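Long-range contact in D-3-phosphoglycerate dehydrogenase (Sulfolobus tokodaii, PDB 2EKL), which probably oxidises D-3-phosphoglycerate with NAD as cofactor, a step toward amino-acid biosynthesis: residues D209-L221 / S232-D244. Sequence-based numbering, arbitrary orientation.
Sequences DAKPIIDYPQFEL and SRAVAVNGKALLD. With NAD (nicotinamide-adenine-dinucleotide), chain B.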
loop_
_atom_site.group_PDB
_atom_site.type_symbol
_atom_site.label_atom_id
_atom_site.label_comp_id
_atom_site.label_asym_id
_atom_site.label_seq_id
_atom_site.Cartn_x
_atom_site.Cartn_y
_atom_site.Cartn_z
ATOM N N ASP A 209 23.567 6.115 18.694
ATOM C CA ASP A 209 24.740 6.974 18.558
ATOM C C ASP A 209 25.588 6.710 17.318
ATOM O O ASP A 209 26.650 7.311 17.149
ATOM C CB ASP A 209 25.617 6.859 19.808
ATOM C CG ASP A 209 24.899 7.312 21.064
ATOM O OD1 ASP A 209 24.498 8.494 21.124
ATOM O OD2 ASP A 209 24.734 6.489 21.988
ATOM N N ALA A 210 25.126 5.815 16.452
ATOM C CA ALA A 210 25.863 5.503 15.235
ATOM C C ALA A 210 25.548 6.542 14.164
ATOM O O ALA A 210 24.463 7.119 14.151
ATOM C CB ALA A 210 25.497 4.111 14.738
ATOM N N LYS A 211 26.508 6.791 13.279
ATOM C CA LYS A 211 26.308 7.751 12.203
ATOM C C LYS A 211 25.320 7.139 11.214
ATOM O O LYS A 211 25.281 5.922 11.044
ATOM C CB LYS A 211 27.639 8.049 11.508
ATOM C CG LYS A 211 28.694 8.640 12.435
ATOM C CD LYS A 211 30.021 8.833 11.719
ATOM C CE LYS A 211 31.100 9.317 12.678
ATOM N NZ LYS A 211 32.413 9.468 11.992
ATOM N N PRO A 212 24.503 7.973 10.555
ATOM C CA PRO A 212 23.531 7.440 9.593
ATOM C C PRO A 212 24.161 6.681 8.435
ATOM O O PRO A 212 25.221 7.052 7.938
ATOM C CB PRO A 212 22.775 8.688 9.136
ATOM C CG PRO A 212 23.788 9.780 9.292
ATOM C CD PRO A 212 24.430 9.441 10.618
ATOM N N ILE A 213 23.499 5.608 8.012
ATOM C CA ILE A 213 23.981 4.797 6.903
ATOM C C ILE A 213 23.720 5.529 5.595
ATOM O O ILE A 213 24.478 5.403 4.634
ATOM C CB ILE A 213 23.276 3.429 6.872
ATOM C CG1 ILE A 213 23.556 2.688 8.180
ATOM C CG2 ILE A 213 23.755 2.612 5.675
ATOM C CD1 ILE A 213 25.029 2.562 8.501
ATOM N N ILE A 214 22.635 6.293 5.564
ATOM C CA ILE A 214 22.296 7.062 4.381
ATOM C C ILE A 214 22.655 8.505 4.701
ATOM O O ILE A 214 21.885 9.224 5.344
ATOM C CB ILE A 214 20.790 6.945 4.038
ATOM C CG1 ILE A 214 20.404 5.467 3.897
ATOM C CG2 ILE A 214 20.496 7.662 2.729
ATOM C CD1 ILE A 214 21.214 4.705 2.854
ATOM N N ASP A 215 23.846 8.907 4.266
ATOM C CA ASP A 215 24.353 10.252 4.506
ATOM C C ASP A 215 24.573 10.965 3.175
ATOM O O ASP A 215 24.143 10.484 2.125
ATOM C CB ASP A 215 25.668 10.183 5.298
ATOM C CG ASP A 215 25.874 11.387 6.206
ATOM O OD1 ASP A 215 25.695 12.532 5.740
ATOM O OD2 ASP A 215 26.220 11.185 7.388
ATOM N N TYR A 216 25.251 12.105 3.212
ATOM C CA TYR A 216 25.473 12.877 1.996
ATOM C C TYR A 216 26.030 12.133 0.786
ATOM O O TYR A 216 25.507 12.274 -0.317
ATOM C CB TYR A 216 26.334 14.107 2.297
ATOM C CG TYR A 216 25.498 15.305 2.680
ATOM C CD1 TYR A 216 24.883 16.080 1.696
ATOM C CD2 TYR A 216 25.266 15.630 4.017
ATOM C CE1 TYR A 216 24.055 17.144 2.028
ATOM C CE2 TYR A 216 24.440 16.697 4.361
ATOM C CZ TYR A 216 23.837 17.447 3.364
ATOM O OH TYR A 216 23.007 18.492 3.691
ATOM N N PRO A 217 27.100 11.341 0.965
ATOM C CA PRO A 217 27.658 10.614 -0.182
ATOM C C PRO A 217 26.644 9.667 -0.821
ATOM O O PRO A 217 26.580 9.541 -2.045
ATOM C CB PRO A 217 28.841 9.865 0.423
ATOM C CG PRO A 217 29.256 10.752 1.569
ATOM C CD PRO A 217 27.919 11.126 2.168
ATOM N N GLN A 218 25.854 9.006 0.019
ATOM C CA GLN A 218 24.844 8.065 -0.454
ATOM C C GLN A 218 23.735 8.787 -1.215
ATOM O O GLN A 218 23.277 8.308 -2.249
ATOM C CB GLN A 218 24.250 7.285 0.726
ATOM C CG GLN A 218 25.228 6.339 1.433
ATOM C CD GLN A 218 26.337 7.069 2.178
ATOM O OE1 GLN A 218 26.082 8.006 2.933
ATOM N NE2 GLN A 218 27.573 6.628 1.980
ATOM N N PHE A 219 23.300 9.934 -0.703
ATOM C CA PHE A 219 22.260 10.707 -1.375
ATOM C C PHE A 219 22.748 11.154 -2.753
ATOM O O PHE A 219 21.985 11.182 -3.715
ATOM C CB PHE A 219 21.885 11.942 -0.546
ATOM C CG PHE A 219 20.809 11.690 0.474
ATOM C CD1 PHE A 219 19.489 11.488 0.078
ATOM C CD2 PHE A 219 21.115 11.642 1.829
ATOM C CE1 PHE A 219 18.489 11.240 1.015
ATOM C CE2 PHE A 219 20.120 11.393 2.781
ATOM C CZ PHE A 219 18.805 11.192 2.371
ATOM N N GLU A 220 24.027 11.506 -2.843
ATOM C CA GLU A 220 24.588 11.956 -4.111
ATOM C C GLU A 220 24.621 10.821 -5.136
ATOM O O GLU A 220 24.423 11.045 -6.330
ATOM C CB GLU A 220 26.000 12.509 -3.887
ATOM C CG GLU A 220 26.568 13.298 -5.059
ATOM C CD GLU A 220 25.681 14.464 -5.472
ATOM O OE1 GLU A 220 25.202 15.200 -4.584
ATOM O OE2 GLU A 220 25.465 14.648 -6.689
ATOM N N LEU A 221 24.867 9.603 -4.663
ATOM C CA LEU A 221 24.932 8.433 -5.533
ATOM C C LEU A 221 23.568 8.005 -6.068
ATOM O O LEU A 221 23.479 7.355 -7.105
ATOM C CB LEU A 221 25.549 7.251 -4.780
ATOM C CG LEU A 221 27.072 7.186 -4.635
ATOM C CD1 LEU A 221 27.442 6.191 -3.542
ATOM C CD2 LEU A 221 27.692 6.785 -5.970
ATOM N N SER A 232 12.359 1.220 9.532
ATOM C CA SER A 232 13.320 0.677 10.487
ATOM C C SER A 232 13.636 1.673 11.601
ATOM O O SER A 232 12.986 1.659 12.650
ATOM C CB SER A 232 14.601 0.238 9.762
ATOM O OG SER A 232 15.227 1.309 9.076
ATOM N N ARG A 233 14.635 2.528 11.386
ATOM C CA ARG A 233 15.011 3.535 12.375
ATOM C C ARG A 233 15.306 4.876 11.709
ATOM O O ARG A 233 15.963 4.934 10.671
ATOM C CB ARG A 233 16.245 3.098 13.168
ATOM C CG ARG A 233 15.971 2.066 14.245
ATOM C CD ARG A 233 17.010 2.172 15.347
ATOM N NE ARG A 233 16.758 1.244 16.444
ATOM C CZ ARG A 233 17.455 1.224 17.576
ATOM N NH1 ARG A 233 18.448 2.087 17.758
ATOM N NH2 ARG A 233 17.165 0.342 18.523
ATOM N N ALA A 234 14.826 5.952 12.318
ATOM C CA ALA A 234 15.040 7.284 11.773
ATOM C C ALA A 234 16.526 7.634 11.695
ATOM O O ALA A 234 16.977 8.214 10.709
ATOM C CB ALA A 234 14.299 8.322 12.619
ATOM N N VAL A 235 17.286 7.269 12.726
ATOM C CA VAL A 235 18.716 7.578 12.764
ATOM C C VAL A 235 19.540 6.961 11.632
ATOM O O VAL A 235 20.694 7.344 11.427
ATOM C CB VAL A 235 19.352 7.167 14.122
ATOM C CG1 VAL A 235 18.657 7.894 15.259
ATOM C CG2 VAL A 235 19.268 5.664 14.314
ATOM N N ALA A 236 18.958 6.014 10.902
ATOM C CA ALA A 236 19.662 5.383 9.791
ATOM C C ALA A 236 19.806 6.386 8.649
ATOM O O ALA A 236 20.603 6.189 7.732
ATOM C CB ALA A 236 18.896 4.151 9.311
ATOM N N VAL A 237 19.040 7.470 8.724
ATOM C CA VAL A 237 19.061 8.506 7.696
ATOM C C VAL A 237 19.453 9.880 8.228
ATOM O O VAL A 237 19.007 10.289 9.300
ATOM C CB VAL A 237 17.673 8.649 7.031
ATOM C CG1 VAL A 237 17.693 9.777 6.000
ATOM C CG2 VAL A 237 17.278 7.338 6.378
ATOM N N ASN A 238 20.290 10.583 7.472
ATOM C CA ASN A 238 20.699 11.934 7.844
ATOM C C ASN A 238 19.510 12.804 7.436
ATOM O O ASN A 238 19.326 13.093 6.253
ATOM C CB ASN A 238 21.946 12.349 7.053
ATOM C CG ASN A 238 22.433 13.741 7.414
ATOM O OD1 ASN A 238 21.641 14.625 7.739
ATOM N ND2 ASN A 238 23.744 13.948 7.337
ATOM N N GLY A 239 18.705 13.205 8.417
ATOM C CA GLY A 239 17.525 14.007 8.142
ATOM C C GLY A 239 17.773 15.343 7.477
ATOM O O GLY A 239 16.981 15.792 6.647
ATOM N N LYS A 240 18.865 15.997 7.850
ATOM C CA LYS A 240 19.185 17.285 7.264
ATOM C C LYS A 240 19.606 17.111 5.806
ATOM O O LYS A 240 19.246 17.917 4.950
ATOM C CB LYS A 240 20.273 17.969 8.094
ATOM C CG LYS A 240 19.780 18.318 9.495
ATOM C CD LYS A 240 20.897 18.812 10.409
ATOM C CE LYS A 240 20.346 19.167 11.782
ATOM N NZ LYS A 240 21.410 19.637 12.709
ATOM N N ALA A 241 20.349 16.047 5.520
ATOM C CA ALA A 241 20.767 15.779 4.151
ATOM C C ALA A 241 19.509 15.459 3.341
ATOM O O ALA A 241 19.368 15.887 2.196
ATOM C CB ALA A 241 21.736 14.595 4.115
ATOM N N LEU A 242 18.593 14.706 3.947
ATOM C CA LEU A 242 17.345 14.339 3.281
ATOM C C LEU A 242 16.563 15.581 2.866
ATOM O O LEU A 242 16.132 15.702 1.723
ATOM C CB LEU A 242 16.477 13.482 4.210
ATOM C CG LEU A 242 15.080 13.122 3.692
ATOM C CD1 LEU A 242 15.184 12.231 2.456
ATOM C CD2 LEU A 242 14.307 12.417 4.803
ATOM N N LEU A 243 16.374 16.505 3.801
ATOM C CA LEU A 243 15.638 17.728 3.507
ATOM C C LEU A 243 16.318 18.480 2.366
ATOM O O LEU A 243 15.660 19.017 1.477
ATOM C CB LEU A 243 15.571 18.612 4.759
ATOM C CG LEU A 243 14.879 19.972 4.613
ATOM C CD1 LEU A 243 13.439 19.788 4.160
ATOM C CD2 LEU A 243 14.924 20.701 5.944
ATOM N N ASP A 244 17.645 18.502 2.398
ATOM C CA ASP A 244 18.441 19.170 1.377
ATOM C C ASP A 244 18.118 18.591 0.002
ATOM O O ASP A 244 17.811 19.324 -0.945
ATOM C CB ASP A 244 19.930 18.983 1.696
ATOM C CG ASP A 244 20.838 19.806 0.800
ATOM O OD1 ASP A 244 20.328 20.500 -0.105
ATOM O OD2 ASP A 244 22.071 19.756 1.006
HETATM P PA NAD B . 16.872 -8.068 11.534
HETATM O O1A NAD B . 16.239 -9.339 11.138
HETATM O O2A NAD B . 17.862 -8.133 12.685
HETATM O O5B NAD B . 17.556 -7.463 10.217
HETATM C C5B NAD B . 18.288 -6.250 10.306
HETATM C C4B NAD B . 19.396 -6.372 9.095
HETATM O O4B NAD B . 19.961 -5.087 8.785
HETATM C C3B NAD B . 20.479 -7.443 9.452
HETATM O O3B NAD B . 20.614 -8.422 8.423
HETATM C C2B NAD B . 21.709 -6.572 9.737
HETATM O O2B NAD B . 22.979 -7.157 9.584
HETATM C C1B NAD B . 21.383 -5.439 8.835
HETATM N N9A NAD B . 22.216 -4.217 9.073
HETATM C C8A NAD B . 22.620 -3.610 10.253
HETATM N N7A NAD B . 23.371 -2.520 9.968
HETATM C C5A NAD B . 23.458 -2.413 8.622
HETATM C C6A NAD B . 24.097 -1.493 7.700
HETATM N N6A NAD B . 24.801 -0.463 8.141
HETATM N N1A NAD B . 23.973 -1.694 6.284
HETATM C C2A NAD B . 23.225 -2.791 5.744
HETATM N N3A NAD B . 22.601 -3.690 6.640
HETATM C C4A NAD B . 22.721 -3.495 8.042
HETATM O O3 NAD B . 15.735 -7.019 11.983
HETATM P PN NAD B . 14.213 -6.854 11.472
HETATM O O1N NAD B . 14.122 -7.210 10.048
HETATM O O2N NAD B . 13.412 -7.694 12.409
HETATM O O5D NAD B . 14.035 -5.325 11.813
HETATM C C5D NAD B . 14.548 -4.350 10.930
HETATM C C4D NAD B . 14.305 -2.949 11.449
HETATM O O4D NAD B . 12.925 -2.644 11.529
HETATM C C3D NAD B . 14.862 -2.630 12.867
HETATM O O3D NAD B . 15.469 -1.329 12.901
HETATM C C2D NAD B . 13.673 -2.780 13.745
HETATM O O2D NAD B . 13.875 -2.236 15.035
HETATM C C1D NAD B . 12.662 -2.148 12.830
HETATM N N1N NAD B . 11.218 -2.400 13.104
HETATM C C2N NAD B . 10.324 -1.285 13.058
HETATM C C3N NAD B . 8.938 -1.502 13.316
HETATM C C7N NAD B . 8.004 -0.353 13.265
HETATM O O7N NAD B . 6.978 -0.361 14.132
HETATM N N7N NAD B . 8.119 0.669 12.430
HETATM C C4N NAD B . 8.489 -2.887 13.624
HETATM C C5N NAD B . 9.409 -4.009 13.668
HETATM C C6N NAD B . 10.792 -3.751 13.402
#
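The methyl of Ala241 is the bump held between two aromatic rings of 209-221: its CB sits over one face of Tyr216, 3.6 Å from the ring centroid in a CH-pi contact, and lies 3.8 Å from Phe219 CD2. A side chain this small suits the place, because the helix backbone comes close to both rings. Phe219 has Ile214 CG2 over one face and the backbone of Ala241 over the other, while its CZ reaches 3.6 Å to Leu242 CA and Val237 CG1 stands at its edge. Tyrosine suits the exposed position 216: its face takes the methyl and its hydroxyl bonds Asp244 OD2, on the carboxylate's anti lone pair. Helices 216-221 and 239-244 belong to successive beta-alpha-beta crossovers of the Rossmann-type NAD-binding domain, their short segments running at 29° to each other. Ahead of them, a single beta bridge pairs Ile214 with Val237: Ile214 N donates to Ala236 O, and Asn238 N to Ile214 O. The compact Pro212 ring packs its CB against Val235 O at 3.4 Å. With CG anti to the backbone N (chi1 -179°), Asn238 accepts from Ala241 N through OD1, capping the helix, and sends ND2 to Asp215 OD1 (2.9 Å), met from above the carboxylate plane. Replacing Asp215 by an alanine would probably leave ND2 of Asn238 and the amide of Tyr216 without their shared acceptor. Ile213 comes up against N6A of the NAD adenine.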